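Local coordinates for Mll2253 protein (Mesorhizobium loti, PDB 3Q63), which is of unknown function but, as an AHA1-family protein with a Bet v 1-like fold, may bind a hydrophobic ligand or a partner protein, at residues B[22-27]-B[133-138]; B[51-56]-B[76-81]; B[95-100]-B[104-109]. All blocks are in the same frame, centred on the assembly; numbering follows the deposited sequence.

Contact 1: B[22-27]-B[133-138]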
loop_
_atom_site.group_PDB
_atom_site.type_symbol
_atom_site.label_atom_id
_atom_site.label_comp_id
_atom_site.label_asym_id
_atom_site.label_seq_id
_atom_site.Cartn_x
_atom_site.Cartn_y
_atom_site.Cartn_z
ATOM N N GLU B 22 -5.827 -16.474 21.773
ATOM C CA GLU B 22 -4.528 -17.030 21.384
ATOM C C GLU B 22 -4.307 -17.085 19.876
ATOM O O GLU B 22 -3.209 -16.810 19.389
ATOM C CB GLU B 22 -4.348 -18.433 21.968
ATOM C CG GLU B 22 -4.307 -18.447 23.473
ATOM C CD GLU B 22 -5.674 -18.217 24.081
ATOM O OE1 GLU B 22 -5.742 -17.686 25.216
ATOM O OE2 GLU B 22 -6.680 -18.585 23.426
ATOM N N LYS B 23 -5.354 -17.456 19.148
ATOM C CA LYS B 23 -5.302 -17.550 17.696
ATOM C C LYS B 23 -5.159 -16.147 17.102
ATOM O O LYS B 23 -4.328 -15.912 16.226
ATOM C CB LYS B 23 -6.586 -18.212 17.190
ATOM C CG LYS B 23 -6.752 -18.260 15.688
ATOM C CD LYS B 23 -6.229 -19.562 15.119
ATOM C CE LYS B 23 -7.245 -20.180 14.168
ATOM N NZ LYS B 23 -8.491 -20.554 14.903
ATOM N N LEU B 24 -5.972 -15.220 17.591
ATOM C CA LEU B 24 -5.918 -13.840 17.121
ATOM C C LEU B 24 -4.514 -13.301 17.400
ATOM O O LEU B 24 -3.885 -12.704 16.531
ATOM C CB LEU B 24 -6.949 -12.985 17.870
ATOM C CG LEU B 24 -7.638 -11.830 17.137
ATOM C CD1 LEU B 24 -8.252 -10.900 18.165
ATOM C CD2 LEU B 24 -6.644 -11.060 16.264
ATOM N N TRP B 25 -4.021 -13.531 18.617
ATOM C CA TRP B 25 -2.701 -13.047 19.005
ATOM C C TRP B 25 -1.603 -13.484 18.046
ATOM O O TRP B 25 -0.723 -12.689 17.698
ATOM C CB TRP B 25 -2.349 -13.505 20.425
ATOM C CG TRP B 25 -0.996 -13.016 20.876
ATOM C CD1 TRP B 25 0.164 -13.738 20.934
ATOM C CD2 TRP B 25 -0.660 -11.687 21.297
ATOM N NE1 TRP B 25 1.198 -12.944 21.367
ATOM C CE2 TRP B 25 0.721 -11.680 21.597
ATOM C CE3 TRP B 25 -1.391 -10.501 21.451
ATOM C CZ2 TRP B 25 1.385 -10.536 22.044
ATOM C CZ3 TRP B 25 -0.727 -9.362 21.895
ATOM C CH2 TRP B 25 0.645 -9.390 22.187
ATOM N N ARG B 26 -1.647 -14.743 17.626
ATOM C CA ARG B 26 -0.653 -15.270 16.698
ATOM C C ARG B 26 -0.718 -14.565 15.353
ATOM O O ARG B 26 0.314 -14.208 14.779
ATOM C CB ARG B 26 -0.844 -16.781 16.506
ATOM C CG ARG B 26 -0.161 -17.617 17.587
ATOM C CD ARG B 26 -0.334 -19.109 17.344
ATOM N NE ARG B 26 -1.583 -19.619 17.904
ATOM C CZ ARG B 26 -1.866 -19.643 19.205
ATOM N NH1 ARG B 26 -0.988 -19.186 20.091
ATOM N NH2 ARG B 26 -3.024 -20.130 19.622
ATOM N N ALA B 27 -1.930 -14.347 14.857
ATOM C CA ALA B 27 -2.097 -13.672 13.574
ATOM C C ALA B 27 -1.570 -12.235 13.627
ATOM O O ALA B 27 -1.197 -11.668 12.603
ATOM C CB ALA B 27 -3.570 -13.680 13.165
ATOM N N GLU B 133 -10.904 -7.210 7.823
ATOM C CA GLU B 133 -11.705 -8.116 7.011
ATOM C C GLU B 133 -10.801 -9.258 6.558
ATOM O O GLU B 133 -11.181 -10.431 6.621
ATOM C CB GLU B 133 -12.271 -7.388 5.790
ATOM C CG GLU B 133 -13.540 -6.620 6.072
ATOM C CD GLU B 133 -14.768 -7.512 6.062
ATOM O OE1 GLU B 133 -14.818 -8.489 6.846
ATOM O OE2 GLU B 133 -15.692 -7.233 5.264
ATOM N N LYS B 134 -9.598 -8.915 6.110
ATOM C CA LYS B 134 -8.657 -9.935 5.659
ATOM C C LYS B 134 -8.136 -10.742 6.844
ATOM O O LYS B 134 -7.740 -11.892 6.686
ATOM C CB LYS B 134 -7.493 -9.290 4.894
ATOM C CG LYS B 134 -7.924 -8.620 3.592
ATOM C CD LYS B 134 -6.757 -7.973 2.855
ATOM C CE LYS B 134 -5.756 -8.998 2.353
ATOM N NZ LYS B 134 -4.645 -8.347 1.592
ATOM N N LEU B 135 -8.145 -10.136 8.031
ATOM C CA LEU B 135 -7.690 -10.820 9.232
ATOM C C LEU B 135 -8.709 -11.899 9.601
ATOM O O LEU B 135 -8.344 -13.036 9.902
ATOM C CB LEU B 135 -7.534 -9.835 10.395
ATOM C CG LEU B 135 -7.331 -10.442 11.790
ATOM C CD1 LEU B 135 -6.073 -11.289 11.801
ATOM C CD2 LEU B 135 -7.229 -9.331 12.839
ATOM N N GLU B 136 -9.987 -11.540 9.565
ATOM C CA GLU B 136 -11.047 -12.489 9.884
ATOM C C GLU B 136 -11.122 -13.602 8.851
ATOM O O GLU B 136 -11.436 -14.750 9.178
ATOM C CB GLU B 136 -12.387 -11.771 9.981
ATOM C CG GLU B 136 -12.516 -10.950 11.242
ATOM C CD GLU B 136 -13.873 -10.305 11.378
ATOM O OE1 GLU B 136 -14.139 -9.318 10.661
ATOM O OE2 GLU B 136 -14.682 -10.800 12.192
ATOM N N GLN B 137 -10.825 -13.254 7.606
ATOM C CA GLN B 137 -10.831 -14.221 6.512
ATOM C C GLN B 137 -9.727 -15.249 6.755
ATOM O O GLN B 137 -9.930 -16.449 6.581
ATOM C CB GLN B 137 -10.598 -13.497 5.181
ATOM C CG GLN B 137 -10.292 -14.424 4.014
ATOM C CD GLN B 137 -10.031 -13.671 2.717
ATOM O OE1 GLN B 137 -9.203 -12.753 2.667
ATOM N NE2 GLN B 137 -10.729 -14.064 1.656
ATOM N N LEU B 138 -8.558 -14.762 7.158
ATOM C CA LEU B 138 -7.418 -15.626 7.440
ATOM C C LEU B 138 -7.739 -16.598 8.576
ATOM O O LEU B 138 -7.506 -17.800 8.453
ATOM C CB LEU B 138 -6.199 -14.783 7.817
ATOM C CG LEU B 138 -4.974 -15.542 8.328
ATOM C CD1 LEU B 138 -4.412 -16.398 7.212
ATOM C CD2 LEU B 138 -3.924 -14.559 8.838
#
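Ala27 and Leu135 have the nearest CA atoms of segments 22-27 and 133-138, 7.6 Å apart. The axes of the two segments pass 10.9 Å from each other, and their N-to-C directions differ by 121°, so the helices run steeply across one another rather than packing along their lengths. This is the helix-grip layout of the Bet v 1-like fold: the short helix 21-29, followed by helix 31-37, lies against the long C-terminal helix 118-141 near its end. Only 129 Å² is buried between the two segments, and no hydrogen bond crosses; apolar side chains make the contact. Leu135 is the wedge. Its CG stands anti to the backbone N (chi1 168°), which sends the isobutyl fork toward the short helix, where its two methyls part company. CD1 presses on the Ala27 methyl, CB to CD1 3.7 Å, while CD2 meets CD2 of Leu24 at 3.9 Å, the two leucine side chains crossing at about a right angle. Ala27 has only its methyl to offer, and Leu135 reaches across to it. Leu24 and Leu135 both also lie against Leu106 of strand 103-113, which makes the sheet the third wall of this buried junction. Trp37 of helix 31-37 covers Leu135 and Leu138, and its NE1 hydrogen-bonds the carbonyl O of Ala27, tying the two short helices together beside the packing. One turn beyond Leu135, Leu138 adds a looser touch, its CD2 lying 4.4 Å from Ala27 CB.

Contact 2: B[51-56]-B[76-81]; sequences FNISAD and YTWNLA
Phe51 and Tyr76 meet across strand 60-69, which runs between their own strands in the sheet, so this contact is made by side chains reaching over a neighbour, not by backbone pairing. The bump is the para end of the Phe51 ring: CZ pokes at one face of Tyr76, toward its rim, 3.9 Å from CD2. It is a T-shaped pair, with the Phe51 edge directed at the Tyr76 face, centroids 5.4 Å apart and planes at 76°. Phe51 holds the crowded position, CG between the backbone N and the carbonyl carbon (chi1 66°), and its ring leans inward over the intervening strand. Ile53 supplies a second bump. Its CG1-CD1 arm is extended and ends in the notch between two aromatics, CD1 standing 4.1 Å from CZ3 of Trp78 and 4.4 Å from CE2 of Tyr76. That notch has a close back: Tyr76 CE2 lies at the edge of the Trp78 ring, in its plane. Cys63 and Val65 of the intervening strand lie against Phe51, and Leu61 of the same strand and Trp128 of helix 118-141 against Trp78. The indole's polar end turns to the dimer interface, NE1 giving a hydrogen bond to the carbonyl O of Trp57 of the second subunit. Aromatic and aliphatic side chains gathered like this between the curved antiparallel sheet and the long C-terminal helix are characteristic of the interior of the Bet v 1-like helix-grip fold.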
loop_
_atom_site.group_PDB
_atom_site.type_symbol
_atom_site.label_atom_id
_atom_site.label_comp_id
_atom_site.label_asym_id
_atom_site.label_seq_id
_atom_site.Cartn_x
_atom_site.Cartn_y
_atom_site.Cartn_z
ATOM N N PHE B 51 11.288 -2.390 13.042
ATOM C CA PHE B 51 10.996 -3.132 11.825
ATOM C C PHE B 51 10.271 -2.253 10.821
ATOM O O PHE B 51 9.988 -1.075 11.083
ATOM C CB PHE B 51 10.142 -4.373 12.142
ATOM C CG PHE B 51 8.761 -4.060 12.660
ATOM C CD1 PHE B 51 7.653 -4.108 11.813
ATOM C CD2 PHE B 51 8.565 -3.708 13.991
ATOM C CE1 PHE B 51 6.377 -3.812 12.284
ATOM C CE2 PHE B 51 7.291 -3.410 14.473
ATOM C CZ PHE B 51 6.193 -3.462 13.617
ATOM N N ASN B 52 9.990 -2.835 9.661
ATOM C CA ASN B 52 9.280 -2.139 8.603
ATOM C C ASN B 52 8.133 -2.997 8.105
ATOM O O ASN B 52 8.122 -4.215 8.269
ATOM C CB ASN B 52 10.201 -1.834 7.412
ATOM C CG ASN B 52 11.302 -0.865 7.759
ATOM O OD1 ASN B 52 12.428 -1.266 8.018
ATOM N ND2 ASN B 52 10.976 0.423 7.777
ATOM N N ILE B 53 7.169 -2.328 7.497
ATOM C CA ILE B 53 6.009 -2.963 6.909
ATOM C C ILE B 53 6.044 -2.338 5.513
ATOM O O ILE B 53 5.974 -1.115 5.380
ATOM C CB ILE B 53 4.720 -2.572 7.669
ATOM C CG1 ILE B 53 4.787 -3.098 9.105
ATOM C CG2 ILE B 53 3.500 -3.173 6.991
ATOM C CD1 ILE B 53 3.529 -2.812 9.931
ATOM N N SER B 54 6.195 -3.166 4.484
ATOM C CA SER B 54 6.295 -2.653 3.121
ATOM C C SER B 54 5.359 -3.314 2.116
ATOM O O SER B 54 4.977 -4.480 2.259
ATOM C CB SER B 54 7.744 -2.774 2.628
ATOM O OG SER B 54 8.155 -4.132 2.560
ATOM N N ALA B 55 5.010 -2.549 1.085
ATOM C CA ALA B 55 4.106 -3.001 0.034
ATOM C C ALA B 55 4.846 -3.374 -1.246
ATOM O O ALA B 55 5.983 -2.955 -1.458
ATOM C CB ALA B 55 3.092 -1.899 -0.261
ATOM N N ASP B 56 4.196 -4.137 -2.119
ATOM C CA ASP B 56 4.847 -4.542 -3.363
ATOM C C ASP B 56 5.137 -3.383 -4.313
ATOM O O ASP B 56 6.068 -3.462 -5.110
ATOM C CB ASP B 56 4.012 -5.594 -4.103
ATOM C CG ASP B 56 3.977 -6.934 -3.378
ATOM O OD1 ASP B 56 4.915 -7.225 -2.602
ATOM O OD2 ASP B 56 3.019 -7.696 -3.602
ATOM N N TYR B 76 2.845 -0.579 18.688
ATOM C CA TYR B 76 4.052 -0.235 17.948
ATOM C C TYR B 76 3.852 1.032 17.134
ATOM O O TYR B 76 2.713 1.380 16.784
ATOM C CB TYR B 76 4.514 -1.380 17.026
ATOM C CG TYR B 76 3.471 -2.052 16.142
ATOM C CD1 TYR B 76 2.930 -3.288 16.498
ATOM C CD2 TYR B 76 3.097 -1.502 14.912
ATOM C CE1 TYR B 76 2.048 -3.969 15.653
ATOM C CE2 TYR B 76 2.215 -2.173 14.058
ATOM C CZ TYR B 76 1.697 -3.407 14.435
ATOM O OH TYR B 76 0.833 -4.082 13.593
ATOM N N THR B 77 4.955 1.728 16.854
ATOM C CA THR B 77 4.904 2.955 16.063
ATOM C C THR B 77 4.575 2.583 14.628
ATOM O O THR B 77 4.833 1.464 14.179
ATOM C CB THR B 77 6.258 3.719 16.058
ATOM O OG1 THR B 77 7.310 2.812 15.705
ATOM C CG2 THR B 77 6.549 4.345 17.422
ATOM N N TRP B 78 4.012 3.554 13.924
ATOM C CA TRP B 78 3.577 3.402 12.545
ATOM C C TRP B 78 3.898 4.763 11.941
ATOM O O TRP B 78 3.050 5.660 11.919
ATOM C CB TRP B 78 2.077 3.123 12.578
ATOM C CG TRP B 78 1.401 2.895 11.291
ATOM C CD1 TRP B 78 1.091 3.829 10.342
ATOM C CD2 TRP B 78 0.831 1.664 10.846
ATOM N NE1 TRP B 78 0.352 3.251 9.340
ATOM C CE2 TRP B 78 0.179 1.923 9.626
ATOM C CE3 TRP B 78 0.807 0.364 11.367
ATOM C CZ2 TRP B 78 -0.496 0.928 8.914
ATOM C CZ3 TRP B 78 0.135 -0.628 10.660
ATOM C CH2 TRP B 78 -0.507 -0.339 9.445
ATOM N N ASN B 79 5.136 4.907 11.468
ATOM C CA ASN B 79 5.632 6.173 10.929
ATOM C C ASN B 79 6.155 6.171 9.515
ATOM O O ASN B 79 6.541 5.142 8.967
ATOM C CB ASN B 79 6.779 6.700 11.785
ATOM C CG ASN B 79 6.434 6.787 13.251
ATOM O OD1 ASN B 79 5.268 6.914 13.635
ATOM N ND2 ASN B 79 7.462 6.751 14.086
ATOM N N LEU B 80 6.219 7.368 8.949
ATOM C CA LEU B 80 6.747 7.538 7.607
ATOM C C LEU B 80 7.290 8.964 7.528
ATOM O O LEU B 80 6.533 9.933 7.594
ATOM C CB LEU B 80 5.629 7.283 6.591
ATOM C CG LEU B 80 6.019 7.104 5.132
ATOM C CD1 LEU B 80 5.099 6.087 4.468
ATOM C CD2 LEU B 80 5.947 8.446 4.438
ATOM N N ALA B 81 8.610 9.088 7.433
ATOM C CA ALA B 81 9.239 10.400 7.352
ATOM C C ALA B 81 9.105 10.945 5.935
ATOM O O ALA B 81 9.549 10.316 4.973
ATOM C CB ALA B 81 10.709 10.303 7.743
#

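Contact 3: B[95-100]-B[104-109]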
loop_
_atom_site.group_PDB
_atom_site.type_symbol
_atom_site.label_atom_id
_atom_site.label_comp_id
_atom_site.label_asym_id
_atom_site.label_seq_id
_atom_site.Cartn_x
_atom_site.Cartn_y
_atom_site.Cartn_z
ATOM N N PHE B 95 -3.277 -2.552 19.761
ATOM C CA PHE B 95 -4.342 -3.553 19.657
ATOM C C PHE B 95 -4.693 -4.014 21.064
ATOM O O PHE B 95 -3.804 -4.221 21.887
ATOM C CB PHE B 95 -3.874 -4.773 18.855
ATOM C CG PHE B 95 -3.502 -4.465 17.434
ATOM C CD1 PHE B 95 -4.480 -4.398 16.440
ATOM C CD2 PHE B 95 -2.175 -4.225 17.090
ATOM C CE1 PHE B 95 -4.136 -4.096 15.121
ATOM C CE2 PHE B 95 -1.819 -3.921 15.774
ATOM C CZ PHE B 95 -2.803 -3.856 14.789
ATOM N N THR B 96 -5.982 -4.166 21.341
ATOM C CA THR B 96 -6.420 -4.621 22.653
ATOM C C THR B 96 -7.365 -5.803 22.463
ATOM O O THR B 96 -8.391 -5.696 21.783
ATOM C CB THR B 96 -7.123 -3.486 23.442
ATOM O OG1 THR B 96 -6.225 -2.374 23.563
ATOM C CG2 THR B 96 -7.508 -3.956 24.849
ATOM N N LEU B 97 -6.982 -6.940 23.038
ATOM C CA LEU B 97 -7.758 -8.165 22.939
ATOM C C LEU B 97 -8.504 -8.406 24.247
ATOM O O LEU B 97 -7.905 -8.415 25.325
ATOM C CB LEU B 97 -6.840 -9.359 22.633
ATOM C CG LEU B 97 -6.165 -9.392 21.257
ATOM C CD1 LEU B 97 -5.159 -8.250 21.138
ATOM C CD2 LEU B 97 -5.475 -10.722 21.053
ATOM N N THR B 98 -9.815 -8.584 24.146
ATOM C CA THR B 98 -10.643 -8.830 25.319
ATOM C C THR B 98 -11.416 -10.121 25.076
ATOM O O THR B 98 -12.238 -10.197 24.173
ATOM C CB THR B 98 -11.649 -7.678 25.556
ATOM O OG1 THR B 98 -10.940 -6.443 25.698
ATOM C CG2 THR B 98 -12.472 -7.937 26.822
ATOM N N PRO B 99 -11.134 -11.166 25.867
ATOM C CA PRO B 99 -11.810 -12.459 25.734
ATOM C C PRO B 99 -13.317 -12.312 25.905
ATOM O O PRO B 99 -13.771 -11.597 26.792
ATOM C CB PRO B 99 -11.206 -13.288 26.868
ATOM C CG PRO B 99 -9.852 -12.691 27.057
ATOM C CD PRO B 99 -10.118 -11.208 26.932
ATOM N N THR B 100 -14.084 -12.975 25.047
ATOM C CA THR B 100 -15.540 -12.957 25.138
ATOM C C THR B 100 -15.994 -14.410 25.037
ATOM O O THR B 100 -15.222 -15.273 24.642
ATOM C CB THR B 100 -16.191 -12.185 23.972
ATOM O OG1 THR B 100 -15.829 -12.815 22.741
ATOM C CG2 THR B 100 -15.733 -10.731 23.960
ATOM N N THR B 104 -13.190 -13.262 20.715
ATOM C CA THR B 104 -12.351 -12.185 21.205
ATOM C C THR B 104 -12.756 -10.846 20.627
ATOM O O THR B 104 -12.961 -10.716 19.422
ATOM C CB THR B 104 -10.889 -12.410 20.822
ATOM O OG1 THR B 104 -10.543 -13.785 21.029
ATOM C CG2 THR B 104 -9.989 -11.532 21.672
ATOM N N HIS B 105 -12.869 -9.849 21.492
ATOM C CA HIS B 105 -13.210 -8.517 21.035
ATOM C C HIS B 105 -11.889 -7.774 20.806
ATOM O O HIS B 105 -11.058 -7.675 21.706
ATOM C CB HIS B 105 -14.073 -7.804 22.077
ATOM C CG HIS B 105 -14.328 -6.363 21.764
ATOM N ND1 HIS B 105 -13.389 -5.377 21.976
ATOM C CD2 HIS B 105 -15.410 -5.742 21.236
ATOM C CE1 HIS B 105 -13.881 -4.213 21.597
ATOM N NE2 HIS B 105 -15.106 -4.406 21.142
ATOM N N LEU B 106 -11.703 -7.266 19.590
ATOM C CA LEU B 106 -10.483 -6.556 19.223
ATOM C C LEU B 106 -10.705 -5.057 19.010
ATOM O O LEU B 106 -11.633 -4.657 18.308
ATOM C CB LEU B 106 -9.896 -7.153 17.933
ATOM C CG LEU B 106 -8.672 -6.443 17.342
ATOM C CD1 LEU B 106 -7.510 -6.571 18.307
ATOM C CD2 LEU B 106 -8.299 -7.028 15.982
ATOM N N ARG B 107 -9.856 -4.239 19.626
ATOM C CA ARG B 107 -9.922 -2.791 19.462
ATOM C C ARG B 107 -8.574 -2.342 18.924
ATOM O O ARG B 107 -7.530 -2.798 19.393
ATOM C CB ARG B 107 -10.173 -2.082 20.796
ATOM C CG ARG B 107 -10.324 -0.565 20.660
ATOM C CD ARG B 107 -10.542 0.114 22.009
ATOM N NE ARG B 107 -9.331 0.099 22.824
ATOM C CZ ARG B 107 -9.275 0.502 24.089
ATOM N NH1 ARG B 107 -10.368 0.954 24.691
ATOM N NH2 ARG B 107 -8.126 0.450 24.753
HETATM N N MSE B 108 -8.594 -1.461 17.934
HETATM C CA MSE B 108 -7.363 -0.942 17.358
HETATM C C MSE B 108 -7.428 0.566 17.504
HETATM O O MSE B 108 -8.394 1.200 17.070
HETATM C CB MSE B 108 -7.270 -1.325 15.883
HETATM C CG MSE B 108 -5.929 -1.035 15.207
HETATM SE SE MSE B 108 -5.471 0.851 14.986
HETATM C CE MSE B 108 -7.060 1.495 14.092
ATOM N N GLU B 109 -6.418 1.136 18.148
ATOM C CA GLU B 109 -6.356 2.578 18.318
ATOM C C GLU B 109 -5.066 3.052 17.673
ATOM O O GLU B 109 -3.988 2.558 17.992
ATOM C CB GLU B 109 -6.347 2.967 19.798
ATOM C CG GLU B 109 -7.639 2.687 20.545
ATOM C CD GLU B 109 -7.501 2.964 22.032
ATOM O OE1 GLU B 109 -6.826 2.165 22.728
ATOM O OE2 GLU B 109 -8.059 3.982 22.500
HETATM O O HOH W 1 -6.504 -0.890 21.557
HETATM O O HOH W 2 -10.974 -5.513 23.201
#
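Leu106 CD1 touches both CB of Phe95, at 4.1 Å, and CD1 of Leu97, at 4.0 Å, in the middle of the buried face. Leu97 and Leu106 run alongside each other in the same direction, and CE1 of Phe95 reaches CG of Met108, a selenomethionine, at 3.5 Å. Phe132 of helix 118-141 covers Phe95, Leu106 and Met108, while Leu24 covers Leu97. The backbone between is a regular antiparallel beta hairpin, strands 92-100 and 103-113 of the helix-grip sheet: Thr96 pairs with Arg107 and Thr98 with His105 through two hydrogen bonds each, the straightest being His105 N to Thr98 O (172° at the hydrogen). Near the turn, Thr100 packs its CG2 against CB of His105 at 3.9 Å while its OG1 bonds NE2 of Gln16 on strand 9-17. A glycine here would probably leave that Gln16 amide without its hydroxyl mate and bare one side of the His105 CB. On the face that carries Thr96, Thr98, His105 and Arg107, a water in the plane of the His105 ring bridges ND1, the His105 carbonyl O and Thr98 OG1. Farther along, a second water joins Thr96 OG1 to NE of Arg107, whose NH2 forms a salt bridge with OE1 of Glu109 at 3.0 Å.

After strand 9-17 the chain enters helix 21-29, where contact 1 opens; it closes at 133-138, so its loop takes in nearly all of the sheet. Contacts 2 and 3 both fall within that loop and follow one another without crossing. Contact 2 closes a 19-residue loop between segments 51-56 and 76-81, on one side of the chain's centre; contact 3 closes the tight hairpin of 95-100 and 104-109 on the other. Strands 73-77 and 92-100 are neighbours in the sheet, and Tyr76 OH lies 3.4 Å from Phe95 CE2. Contact 3 also touches contact 1, Leu97 and Thr104 packing on Leu24 and Leu106 on Leu135, which ties the sheet to helices 21-29 and 118-141.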